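Local coordinates for protein glutaredoxin (Methanosarcina mazei, PDB 3NZN) that probably reduces disulfides by thiol-disulfide exchange, as a small glutaredoxin-like redox protein of the thioredoxin superfamily, at residues K23-L29 and F78-N84. Sequence-based numbering, arbitrary orientation.
Sequences KVIMYGL and FPTTIIN. With SO4 (sulfate ion), chain D.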
loop_
_atom_site.group_PDB
_atom_site.type_symbol
_atom_site.label_atom_id
_atom_site.label_comp_id
_atom_site.label_asym_id
_atom_site.label_seq_id
_atom_site.Cartn_x
_atom_site.Cartn_y
_atom_site.Cartn_z
ATOM N N LYS A 23 9.908 0.961 -24.666
ATOM C CA LYS A 23 9.219 1.293 -23.426
ATOM C C LYS A 23 9.979 0.595 -22.296
ATOM O O LYS A 23 10.077 -0.616 -22.262
ATOM C CB LYS A 23 7.783 0.848 -23.486
ATOM C CG LYS A 23 7.013 1.265 -22.172
ATOM C CD LYS A 23 6.927 2.794 -21.909
ATOM C CE LYS A 23 6.040 3.113 -20.741
ATOM N NZ LYS A 23 5.532 4.460 -20.904
ATOM N N VAL A 24 10.448 1.361 -21.345
ATOM C CA VAL A 24 11.097 0.853 -20.167
ATOM C C VAL A 24 10.498 1.643 -18.978
ATOM O O VAL A 24 10.623 2.835 -18.964
ATOM C CB VAL A 24 12.613 1.056 -20.213
ATOM C CG1 VAL A 24 13.374 0.591 -18.971
ATOM C CG2 VAL A 24 13.233 0.348 -21.500
ATOM N N ILE A 25 9.892 0.906 -18.030
ATOM C CA ILE A 25 9.225 1.577 -16.893
ATOM C C ILE A 25 9.569 0.866 -15.584
ATOM O O ILE A 25 9.457 -0.274 -15.472
ATOM C CB ILE A 25 7.722 1.731 -17.128
ATOM C CG1 ILE A 25 7.074 2.491 -15.947
ATOM C CG2 ILE A 25 7.102 0.458 -17.284
ATOM C CD1 ILE A 25 5.827 3.165 -16.358
ATOM N N MET A 26 10.085 1.687 -14.672
ATOM C CA MET A 26 10.345 1.192 -13.318
ATOM C C MET A 26 9.236 1.679 -12.344
ATOM O O MET A 26 9.033 2.814 -12.208
ATOM C CB MET A 26 11.711 1.680 -12.782
ATOM C CG MET A 26 12.076 1.078 -11.373
ATOM S SD MET A 26 13.321 2.017 -10.366
ATOM C CE MET A 26 13.682 3.164 -11.626
ATOM N N TYR A 27 8.520 0.692 -11.798
ATOM C CA TYR A 27 7.616 0.959 -10.659
ATOM C C TYR A 27 8.397 0.810 -9.356
ATOM O O TYR A 27 8.964 -0.151 -9.102
ATOM C CB TYR A 27 6.416 0.034 -10.688
ATOM C CG TYR A 27 5.541 0.320 -11.880
ATOM C CD1 TYR A 27 4.522 1.260 -11.810
ATOM C CD2 TYR A 27 5.690 -0.377 -13.066
ATOM C CE1 TYR A 27 3.707 1.519 -12.910
ATOM C CE2 TYR A 27 4.870 -0.102 -14.167
ATOM C CZ TYR A 27 3.916 0.819 -14.076
ATOM O OH TYR A 27 3.168 0.981 -15.225
ATOM N N GLY A 28 8.334 1.887 -8.564
ATOM C CA GLY A 28 9.049 1.887 -7.311
ATOM C C GLY A 28 8.263 2.574 -6.183
ATOM O O GLY A 28 7.097 2.941 -6.379
ATOM N N LEU A 29 8.914 2.771 -5.074
ATOM C CA LEU A 29 8.394 3.568 -3.966
ATOM C C LEU A 29 9.374 4.717 -3.726
ATOM O O LEU A 29 10.575 4.539 -3.909
ATOM C CB LEU A 29 8.292 2.715 -2.688
ATOM C CG LEU A 29 7.448 1.458 -2.764
ATOM C CD1 LEU A 29 7.473 0.625 -1.507
ATOM C CD2 LEU A 29 6.016 1.690 -3.231
ATOM N N PHE A 78 8.780 -4.092 -5.126
ATOM C CA PHE A 78 9.412 -2.914 -5.733
ATOM C C PHE A 78 10.919 -2.950 -5.502
ATOM O O PHE A 78 11.379 -3.247 -4.402
ATOM C CB PHE A 78 8.850 -1.630 -5.091
ATOM C CG PHE A 78 7.374 -1.561 -5.287
ATOM C CD1 PHE A 78 6.826 -1.097 -6.474
ATOM C CD2 PHE A 78 6.450 -2.070 -4.339
ATOM C CE1 PHE A 78 5.495 -1.106 -6.693
ATOM C CE2 PHE A 78 5.100 -2.072 -4.597
ATOM C CZ PHE A 78 4.635 -1.630 -5.728
ATOM N N PRO A 79 11.737 -2.608 -6.526
ATOM C CA PRO A 79 11.266 -2.182 -7.800
ATOM C C PRO A 79 10.780 -3.311 -8.698
ATOM O O PRO A 79 11.235 -4.434 -8.580
ATOM C CB PRO A 79 12.550 -1.596 -8.443
ATOM C CG PRO A 79 13.677 -2.320 -7.754
ATOM C CD PRO A 79 13.157 -2.514 -6.326
ATOM N N THR A 80 9.862 -2.993 -9.604
ATOM C CA THR A 80 9.522 -3.858 -10.738
ATOM C C THR A 80 9.767 -2.986 -11.986
ATOM O O THR A 80 9.175 -1.960 -12.205
ATOM C CB THR A 80 8.097 -4.322 -10.708
ATOM O OG1 THR A 80 7.875 -5.144 -9.555
ATOM C CG2 THR A 80 7.734 -5.116 -11.852
ATOM N N THR A 81 10.719 -3.514 -12.828
ATOM C CA THR A 81 11.088 -2.830 -14.061
ATOM C C THR A 81 10.573 -3.643 -15.221
ATOM O O THR A 81 10.894 -4.841 -15.294
ATOM C CB THR A 81 12.656 -2.679 -14.119
ATOM O OG1 THR A 81 13.075 -1.920 -13.008
ATOM C CG2 THR A 81 12.980 -1.891 -15.417
ATOM N N ILE A 82 9.778 -3.044 -16.049
ATOM C CA ILE A 82 9.105 -3.737 -17.166
ATOM C C ILE A 82 9.708 -3.190 -18.454
ATOM O O ILE A 82 9.651 -2.017 -18.757
ATOM C CB ILE A 82 7.574 -3.575 -17.118
ATOM C CG1 ILE A 82 7.021 -4.024 -15.746
ATOM C CG2 ILE A 82 6.969 -4.428 -18.245
ATOM C CD1 ILE A 82 5.601 -3.492 -15.434
ATOM N N ILE A 83 10.248 -4.126 -19.253
ATOM C CA ILE A 83 11.001 -3.806 -20.445
ATOM C C ILE A 83 10.259 -4.334 -21.677
ATOM O O ILE A 83 9.980 -5.509 -21.788
ATOM C CB ILE A 83 12.426 -4.418 -20.407
ATOM C CG1 ILE A 83 13.174 -3.864 -19.216
ATOM C CG2 ILE A 83 13.215 -4.148 -21.750
ATOM C CD1 ILE A 83 14.469 -4.524 -18.861
ATOM N N ASN A 84 9.880 -3.360 -22.516
ATOM C CA ASN A 84 9.203 -3.643 -23.800
ATOM C C ASN A 84 7.939 -4.464 -23.627
ATOM O O ASN A 84 7.566 -5.199 -24.497
ATOM C CB ASN A 84 10.141 -4.267 -24.818
ATOM C CG ASN A 84 11.412 -3.492 -25.015
ATOM O OD1 ASN A 84 11.369 -2.272 -25.149
ATOM N ND2 ASN A 84 12.511 -4.128 -24.972
HETATM S S SO4 D . 8.621 -1.488 -27.646
HETATM O O1 SO4 D . 7.243 -1.217 -28.008
HETATM O O2 SO4 D . 9.463 -0.574 -28.510
HETATM O O3 SO4 D . 8.475 -1.020 -26.208
HETATM O O4 SO4 D . 8.877 -2.993 -27.852
HETATM O O HOH W 1 7.578 -1.952 -20.788
#
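One face of the Phe78 ring takes the CD2 methyl of Leu29, a CH-pi contact 4.0 Å from the ring centroid and only 12° off its normal, the leucine side chain standing roughly perpendicular to that of Phe78. At the ring's edge lies the carbonyl of Tyr27, whose O is 3.5 Å from Phe78 CD1. Round the Tyr27 ring, Thr80 O sits at the edge near the ring plane, and the CD1 methyl of Ile82 approaches CE2 obliquely at 3.7 Å. With CG anti to its carbonyl carbon (chi1 -66°), the Tyr27 ring lies back along its own strand toward Ile25, its CD2/CE2 side turned to strand 80-83, on the face it shares with Ile25, Thr80 and Ile82, where helix 59-72 packs. Strands 24-28 and 80-83 run antiparallel, joined by pairs of hydrogen bonds at Ile25-Ile82 and Tyr27-Thr80; Ile82 N reaches Ile25 O at 2.8 Å and 171°. They are neighbouring central strands of the thioredoxin fold, and strand 49-53 flanks 24-28 in parallel. The cis peptide before Pro79 is the cis-proline of this fold; Pro79 touches Cys35, disulfide-bonded to Cys32 here. On the opposite face, which helix 33-45 covers, Met26 lies alongside Pro79, its CG 4.0 Å from Pro79 CB and 3.6 Å from Thr81 OG1. Phe78 also pairs with a strand of the second subunit, carrying the sheet across the interface. At the far end Asn84 N donates to Lys23 O, while Lys23 N gives a 2.9 Å bond to O3 of a sulfate ion probably from the crystallisation liquor.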